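Local coordinates for protein pyocin-S2 (PDB 4QKO) that breaks down chromosomal DNA in sensitive bacterial cells through its C-terminal HNH-type nuclease domain, the part described here, at residues D2-P7 against K47-F52; G23-G28 against A120-R125; H101-I106 against M115-A120. All coordinates share one frame; numbering follows the deposited sequence. Where two conformers were deposited one is given.

Contact 1 of 3, residues D2-P7 against K47-F52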
# COMPACT_ATOMS: atom_id res chain seq x y z
N ASP B 2 -2.90 12.95 17.92
CA ASP B 2 -1.92 13.73 17.14
C ASP B 2 -2.52 15.07 16.67
O ASP B 2 -3.73 15.17 16.49
CB ASP B 2 -1.48 12.96 15.89
CG ASP B 2 -0.80 11.64 16.22
OD1 ASP B 2 0.33 11.66 16.76
OD2 ASP B 2 -1.41 10.58 15.93
N PRO B 3 -1.65 16.09 16.43
CA PRO B 3 -2.09 17.42 15.98
C PRO B 3 -2.86 17.43 14.64
O PRO B 3 -3.58 18.40 14.34
CB PRO B 3 -0.77 18.19 15.80
CG PRO B 3 0.16 17.52 16.73
CD PRO B 3 -0.20 16.06 16.67
N ARG B 4 -2.70 16.38 13.85
CA ARG B 4 -3.29 16.33 12.52
C ARG B 4 -4.68 15.71 12.61
O ARG B 4 -5.45 15.75 11.64
CB ARG B 4 -2.40 15.48 11.58
CG ARG B 4 -2.76 14.00 11.61
CD ARG B 4 -1.60 13.10 11.92
NE ARG B 4 -0.84 12.78 10.74
CZ ARG B 4 -0.69 11.55 10.23
NH1 ARG B 4 -1.28 10.49 10.77
NH2 ARG B 4 0.05 11.40 9.14
N ASP B 5 -5.01 15.15 13.78
CA ASP B 5 -6.19 14.34 13.87
C ASP B 5 -7.32 15.21 14.38
O ASP B 5 -7.77 15.06 15.47
CB ASP B 5 -5.91 13.14 14.76
CG ASP B 5 -6.87 11.99 14.52
OD1 ASP B 5 -7.72 12.03 13.58
OD2 ASP B 5 -6.75 11.01 15.31
N VAL B 6 -7.78 16.10 13.51
CA VAL B 6 -8.58 17.27 13.82
C VAL B 6 -9.55 17.51 12.65
O VAL B 6 -9.30 17.10 11.53
CB VAL B 6 -7.61 18.47 14.04
CG1 VAL B 6 -7.92 19.68 13.18
CG2 VAL B 6 -7.52 18.81 15.50
N PRO B 7 -10.66 18.19 12.90
CA PRO B 7 -11.55 18.54 11.79
C PRO B 7 -11.04 19.67 10.91
O PRO B 7 -10.33 20.61 11.38
CB PRO B 7 -12.83 19.04 12.51
CG PRO B 7 -12.34 19.54 13.84
CD PRO B 7 -11.23 18.57 14.22
N LYS B 47 -13.79 14.76 9.33
CA LYS B 47 -13.95 14.77 10.81
C LYS B 47 -12.62 14.51 11.54
O LYS B 47 -12.41 15.01 12.65
CB LYS B 47 -15.08 13.84 11.29
CG LYS B 47 -15.10 12.42 10.79
CD LYS B 47 -16.22 11.63 11.47
CE LYS B 47 -15.83 11.11 12.86
NZ LYS B 47 -17.01 10.95 13.76
N ASN B 48 -11.70 13.80 10.91
CA ASN B 48 -10.49 13.38 11.54
C ASN B 48 -9.54 12.92 10.45
O ASN B 48 -9.94 12.82 9.31
CB ASN B 48 -10.76 12.20 12.48
CG ASN B 48 -11.56 11.08 11.82
OD1 ASN B 48 -11.32 10.71 10.67
ND2 ASN B 48 -12.54 10.55 12.54
N TRP B 49 -8.30 12.63 10.82
CA TRP B 49 -7.28 12.27 9.82
C TRP B 49 -7.58 10.96 9.05
O TRP B 49 -7.30 10.88 7.88
CB TRP B 49 -5.90 12.17 10.47
CG TRP B 49 -4.83 11.91 9.43
CD1 TRP B 49 -4.25 10.72 9.12
CD2 TRP B 49 -4.25 12.88 8.55
NE1 TRP B 49 -3.36 10.88 8.13
CE2 TRP B 49 -3.32 12.21 7.77
CE3 TRP B 49 -4.42 14.27 8.37
CZ2 TRP B 49 -2.55 12.86 6.78
CZ3 TRP B 49 -3.66 14.92 7.43
CH2 TRP B 49 -2.72 14.22 6.63
N ARG B 50 -8.12 9.94 9.72
CA ARG B 50 -8.43 8.69 9.02
C ARG B 50 -9.50 8.86 7.95
O ARG B 50 -9.44 8.24 6.90
CB ARG B 50 -8.86 7.62 10.01
CG ARG B 50 -7.71 6.91 10.71
CD ARG B 50 -7.27 5.62 10.01
NE ARG B 50 -5.90 5.74 9.54
CZ ARG B 50 -5.04 6.65 9.98
NH1 ARG B 50 -5.39 7.49 10.94
NH2 ARG B 50 -3.83 6.69 9.49
N ASP B 51 -10.48 9.72 8.22
CA ASP B 51 -11.43 10.10 7.21
C ASP B 51 -10.73 10.73 5.95
O ASP B 51 -11.07 10.40 4.81
CB ASP B 51 -12.39 11.08 7.91
CG ASP B 51 -13.53 11.49 7.08
OD1 ASP B 51 -13.77 10.87 6.04
OD2 ASP B 51 -14.25 12.46 7.51
N PHE B 52 -9.83 11.69 6.15
CA PHE B 52 -9.11 12.28 5.06
C PHE B 52 -8.32 11.23 4.25
O PHE B 52 -8.38 11.23 3.05
CB PHE B 52 -8.14 13.29 5.58
CG PHE B 52 -7.09 13.69 4.60
CD1 PHE B 52 -7.40 14.43 3.51
CD2 PHE B 52 -5.77 13.34 4.81
CE1 PHE B 52 -6.44 14.80 2.63
CE2 PHE B 52 -4.79 13.67 3.92
CZ PHE B 52 -5.12 14.41 2.83
O HOH W 1 -8.13 9.65 12.80
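Arg4 reaches Trp49 through a bent chain: chi1 of 89° sets CG between the backbone N and the carbonyl carbon, and turns at chi2 and chi3 fold the guanidinium over the indole. Arg4 CG rests on the same face, 3.6 Å from Trp49 CD2. The guanidinium lies flat there, planes 20° apart. This is a stacked cation-pi contact, with Arg4 CZ 3.7 Å from the centroid of the five-membered ring. Phe52 CD2 sits over the opposite face, so the indole is held between the two.

Asp5 takes the backbone N-H of Trp49. Its OD1 accepts from Trp49 N at 2.9 Å, on the anti side and 22° out of the carboxylate plane. Water 1, which comes unusually close to this oxygen, bridges it to Arg50 N. Asn48 is the N-cap: its OD1 takes the N-H of Asp51 at 2.8 Å. Asp5 probably adds favourable charge at this helix start.

The contact joins the N-terminal loop before strand 8-9 to the start of helix 49-62. Trp49 packs inward on Ile100 and His102 of strand 99-102 and on Leu118 of strand 118-121.

Contact 2 of 3, residues G23-G28 against A120-R125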
# COMPACT_ATOMS: atom_id res chain seq x y z
N GLY B 23 7.35 7.18 -7.33
CA GLY B 23 8.84 7.10 -7.46
C GLY B 23 9.50 8.19 -6.62
O GLY B 23 10.57 7.95 -6.03
N ALA B 24 8.87 9.37 -6.52
CA ALA B 24 9.39 10.46 -5.67
C ALA B 24 9.25 10.26 -4.15
O ALA B 24 9.80 11.03 -3.35
CB ALA B 24 8.78 11.83 -6.08
N ALA B 25 8.44 9.27 -3.72
CA ALA B 25 8.18 9.07 -2.34
C ALA B 25 9.36 8.54 -1.54
O ALA B 25 9.39 8.62 -0.28
CB ALA B 25 6.98 8.12 -2.16
N SER B 26 10.30 7.95 -2.28
CA SER B 26 11.46 7.37 -1.69
C SER B 26 12.69 8.28 -1.77
O SER B 26 13.79 7.82 -1.45
CB SER B 26 11.82 6.06 -2.42
OG SER B 26 12.00 6.34 -3.83
N GLN B 27 12.52 9.52 -2.19
CA GLN B 27 13.67 10.43 -2.24
C GLN B 27 13.32 11.85 -1.96
O GLN B 27 12.18 12.20 -1.88
CB GLN B 27 14.48 10.31 -3.53
CG GLN B 27 13.71 10.28 -4.82
CD GLN B 27 14.26 9.19 -5.69
OE1 GLN B 27 14.27 8.02 -5.28
NE2 GLN B 27 14.76 9.55 -6.88
N GLY B 28 14.35 12.64 -1.70
CA GLY B 28 14.16 14.05 -1.34
C GLY B 28 13.08 14.34 -0.31
O GLY B 28 13.04 13.75 0.77
N ALA B 120 3.64 12.45 0.16
CA ALA B 120 3.51 11.03 0.33
C ALA B 120 4.96 10.57 0.37
O ALA B 120 5.73 10.89 -0.55
CB ALA B 120 2.79 10.36 -0.83
N VAL B 121 5.27 9.81 1.43
CA VAL B 121 6.61 9.23 1.63
C VAL B 121 6.58 7.76 1.96
O VAL B 121 5.67 7.27 2.60
CB VAL B 121 7.37 9.93 2.75
CG1 VAL B 121 7.85 11.28 2.22
CG2 VAL B 121 6.51 10.16 3.96
N THR B 122 7.66 7.08 1.59
CA THR B 122 7.80 5.72 2.09
C THR B 122 8.28 5.77 3.52
O THR B 122 8.89 6.77 3.93
CB THR B 122 8.81 4.92 1.28
OG1 THR B 122 10.13 5.44 1.51
CG2 THR B 122 8.51 4.95 -0.17
N PRO B 123 8.07 4.68 4.29
CA PRO B 123 8.63 4.54 5.64
C PRO B 123 10.16 4.71 5.70
O PRO B 123 10.70 5.47 6.55
CB PRO B 123 8.17 3.13 6.04
CG PRO B 123 6.84 3.06 5.35
CD PRO B 123 7.14 3.57 3.98
N LYS B 124 10.86 4.10 4.78
CA LYS B 124 12.30 4.17 4.85
C LYS B 124 12.70 5.63 4.68
O LYS B 124 13.58 6.12 5.39
CB LYS B 124 12.96 3.31 3.81
CG LYS B 124 14.41 3.68 3.44
CD LYS B 124 14.91 2.74 2.32
CE LYS B 124 16.32 3.05 1.78
NZ LYS B 124 16.53 4.48 1.29
N ARG B 125 12.06 6.34 3.77
CA ARG B 125 12.49 7.71 3.53
C ARG B 125 12.10 8.59 4.72
O ARG B 125 12.91 9.46 5.15
CB ARG B 125 11.97 8.23 2.18
CG ARG B 125 12.42 9.62 1.78
CD ARG B 125 13.93 9.78 1.64
NE ARG B 125 14.26 11.20 1.56
CZ ARG B 125 15.45 11.73 1.86
NH1 ARG B 125 16.49 10.97 2.24
NH2 ARG B 125 15.62 13.03 1.77
O HOH W 2 13.99 5.91 0.52
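The loop 23-28 comes up against the bend where strand 118-121 gives way to helix 123-130, with Ala25 nearest Val121 at 4.3 Å between CA atoms. These are the second strand and the helix of the beta-beta-alpha metal motif of HNH nucleases. Ala25 O accepts from Thr122 N at 3.0 Å; the bond is straight at the hydrogen (166°), but the donor stands well above the carbonyl plane. Val121 CA adds a CA-H...O contact to the same oxygen. On the strand side, Ala25 CB touches Ala120 O at 3.4 Å.

Thr122 is the N-cap of the helix. Its OG1 lies between its own backbone N and carbonyl carbon (chi1 68°) and accepts from Arg125 N at 3.1 Å. Glu90 also bonds to this hydroxyl. The Thr122 methyl, CG2, packs against Ala25.

Arg125 runs along the loop. CB and CG lie beside Ala25 O, and CD passes Ser26 O. The Ser26 carbonyl is also reached from Lys124 NZ through water 2. Glu128, one turn further along the helix, forms salt bridges with both Lys124 and Arg125 and probably limits the motion of both side chains. The guanidinium then meets Gly28 side-on: Arg125 NE and NH2 each donate to Gly28 O at 2.9 Å, and that oxygen lies only 3° out of the guanidinium plane.

Contact 3 of 3, residues H101-I106 against M115-A120. With MG (magnesium ion), chain O.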
# COMPACT_ATOMS: atom_id res chain seq x y z
N HIS B 101 2.83 12.86 5.26
CA HIS B 101 3.63 13.68 6.24
C HIS B 101 3.30 15.15 5.94
O HIS B 101 3.03 15.50 4.78
CB HIS B 101 5.15 13.34 6.04
CG HIS B 101 6.19 14.44 6.32
ND1 HIS B 101 6.96 14.48 7.48
CD2 HIS B 101 6.72 15.40 5.51
CE1 HIS B 101 7.83 15.48 7.40
NE2 HIS B 101 7.71 16.04 6.21
N HIS B 102 3.37 15.98 6.98
CA HIS B 102 3.22 17.41 6.82
C HIS B 102 4.59 18.05 6.65
O HIS B 102 5.50 17.81 7.44
CB HIS B 102 2.54 17.96 8.06
CG HIS B 102 1.09 17.63 8.11
ND1 HIS B 102 0.62 16.42 8.58
CD2 HIS B 102 0.01 18.29 7.64
CE1 HIS B 102 -0.70 16.39 8.47
NE2 HIS B 102 -1.09 17.51 7.90
N LYS B 103 4.77 18.87 5.65
CA LYS B 103 6.06 19.54 5.47
C LYS B 103 6.36 20.56 6.56
O LYS B 103 7.47 20.59 7.08
CB LYS B 103 6.13 20.23 4.12
CG LYS B 103 5.73 19.31 2.99
CD LYS B 103 6.43 19.70 1.71
CE LYS B 103 5.73 20.83 1.01
NZ LYS B 103 6.75 21.60 0.24
N VAL B 104 5.38 21.38 6.89
CA VAL B 104 5.43 22.31 8.03
C VAL B 104 4.61 21.79 9.21
O VAL B 104 3.43 21.49 9.07
CB VAL B 104 4.94 23.72 7.62
CG1 VAL B 104 5.02 24.71 8.79
CG2 VAL B 104 5.76 24.25 6.44
N ARG B 105 5.21 21.67 10.39
CA ARG B 105 4.52 21.07 11.52
C ARG B 105 3.33 21.91 11.81
O ARG B 105 3.38 23.14 11.66
CB ARG B 105 5.41 20.95 12.77
CG ARG B 105 6.66 20.09 12.53
CD ARG B 105 7.19 19.33 13.75
NE ARG B 105 7.12 20.03 15.04
CZ ARG B 105 7.89 21.07 15.42
NH1 ARG B 105 8.81 21.59 14.61
NH2 ARG B 105 7.71 21.60 16.62
N ILE B 106 2.25 21.25 12.20
CA ILE B 106 1.03 21.95 12.56
C ILE B 106 1.29 22.88 13.76
O ILE B 106 0.82 24.00 13.81
CB ILE B 106 -0.07 20.93 12.84
CG1 ILE B 106 -0.38 20.21 11.53
CG2 ILE B 106 -1.33 21.55 13.41
CD1 ILE B 106 -0.69 18.77 11.74
N MET B 115 -3.21 21.14 0.89
CA MET B 115 -2.47 20.22 -0.03
C MET B 115 -1.08 20.62 -0.32
O MET B 115 -0.28 19.78 -0.65
CB MET B 115 -3.19 20.06 -1.36
CG MET B 115 -4.60 19.54 -1.20
SD MET B 115 -4.78 17.87 -0.53
CE MET B 115 -6.24 17.91 0.44
N GLY B 116 -0.76 21.89 -0.24
CA GLY B 116 0.64 22.36 -0.35
C GLY B 116 1.51 21.99 0.86
O GLY B 116 2.73 22.17 0.79
N ASN B 117 0.93 21.45 1.94
CA ASN B 117 1.69 21.09 3.10
C ASN B 117 1.90 19.57 3.16
O ASN B 117 2.42 19.12 4.15
CB ASN B 117 0.95 21.44 4.40
CG ASN B 117 1.89 21.56 5.62
OD1 ASN B 117 3.08 21.75 5.48
ND2 ASN B 117 1.34 21.40 6.81
N LEU B 118 1.30 18.82 2.25
CA LEU B 118 1.38 17.36 2.32
C LEU B 118 2.32 16.74 1.32
O LEU B 118 2.45 17.17 0.19
CB LEU B 118 0.00 16.82 2.12
CG LEU B 118 -1.03 17.35 3.07
CD1 LEU B 118 -2.30 16.69 2.72
CD2 LEU B 118 -0.67 17.09 4.51
N VAL B 119 3.01 15.71 1.78
CA VAL B 119 3.77 14.81 0.88
C VAL B 119 3.49 13.31 1.18
O VAL B 119 3.19 12.93 2.30
CB VAL B 119 5.29 15.02 0.97
CG1 VAL B 119 5.73 16.25 0.20
CG2 VAL B 119 5.75 15.15 2.39
N ALA B 120 3.64 12.45 0.16
CA ALA B 120 3.51 11.03 0.33
C ALA B 120 4.96 10.57 0.37
O ALA B 120 5.73 10.89 -0.55
CB ALA B 120 2.79 10.36 -0.83
MG MG O . 6.03 13.23 9.01
O HOH W 3 4.27 14.29 9.53
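Residues 101-102 and 118-119 pair as antiparallel strands, His101 with Val119 as a hydrogen-bonded pair (His101 N to Val119 O and Val119 N to His101 O, both 3.0 Å) and His102 with Leu118 as a non-hydrogen-bonded one. Just past the paired strands, Lys103 N also bonds to Asn117 O. With helix 123-130 the two strands form the beta-beta-alpha metal motif. His102, Asn117 and His126 are consistent with the His-Asn-His pattern of the HNH family.

His101 and Val119 point to the same face of the sheet. Val119 CG2 meets the edge of the imidazole, 3.3 Å from His101 CD2. Across the ring from CD2, His101 ND1 binds the magnesium ion at 2.2 Å. Water 3 is a second ligand and accepts from His102 N.

On the face of His102 and Leu118, Leu118 CD2 makes a CH-pi contact over the His102 ring, 3.7 Å from its centroid. Ile106 CD1 covers the opposite face, and Asn117 ND2 lies at the edge. His102 NE2 bonds to Val112 O, which fixes the ring's rotation.

Asn117 ties down the connecting loop. With CG anti to the backbone N (chi1 -159°), its amide reaches Val104. OD1 accepts from Val104 N at 2.7 Å, and ND2 donates to Val104 O at 3.1 Å. Both bonds lie in the carbonyl planes, on lone pairs. ND2 also bonds to Gly111 O.

His126 completes the protein part of the magnesium site. By similarity, His101, His126 and His130 bind zinc. The sheet thus fixes the backbone beneath a metal ligand, and the His102 N-H bonds to a metal-bound water and may orient it.

Overall arrangement
Contact 1 and contact 2 lie on opposite sides of the chain's centre, their centres about 22 Å apart. Contact 3 lies about 13 Å, centre to centre, from each. Contacts 2 and 3 share Ala120 and strand 118-121, and contact 3 is nested in the long loop that contact 2 closes. Contact 1 closes before contact 3 opens, but its segments alternate with those of contact 2. Contacts 1 and 3 also touch through Phe52 on Leu118 and Arg4 on Ile106. Together they tie the N-terminal loop, helix 49-62 and loop 23-28 to strand 99-102 and helix 123-130, which supply the magnesium ligands His101 and His126.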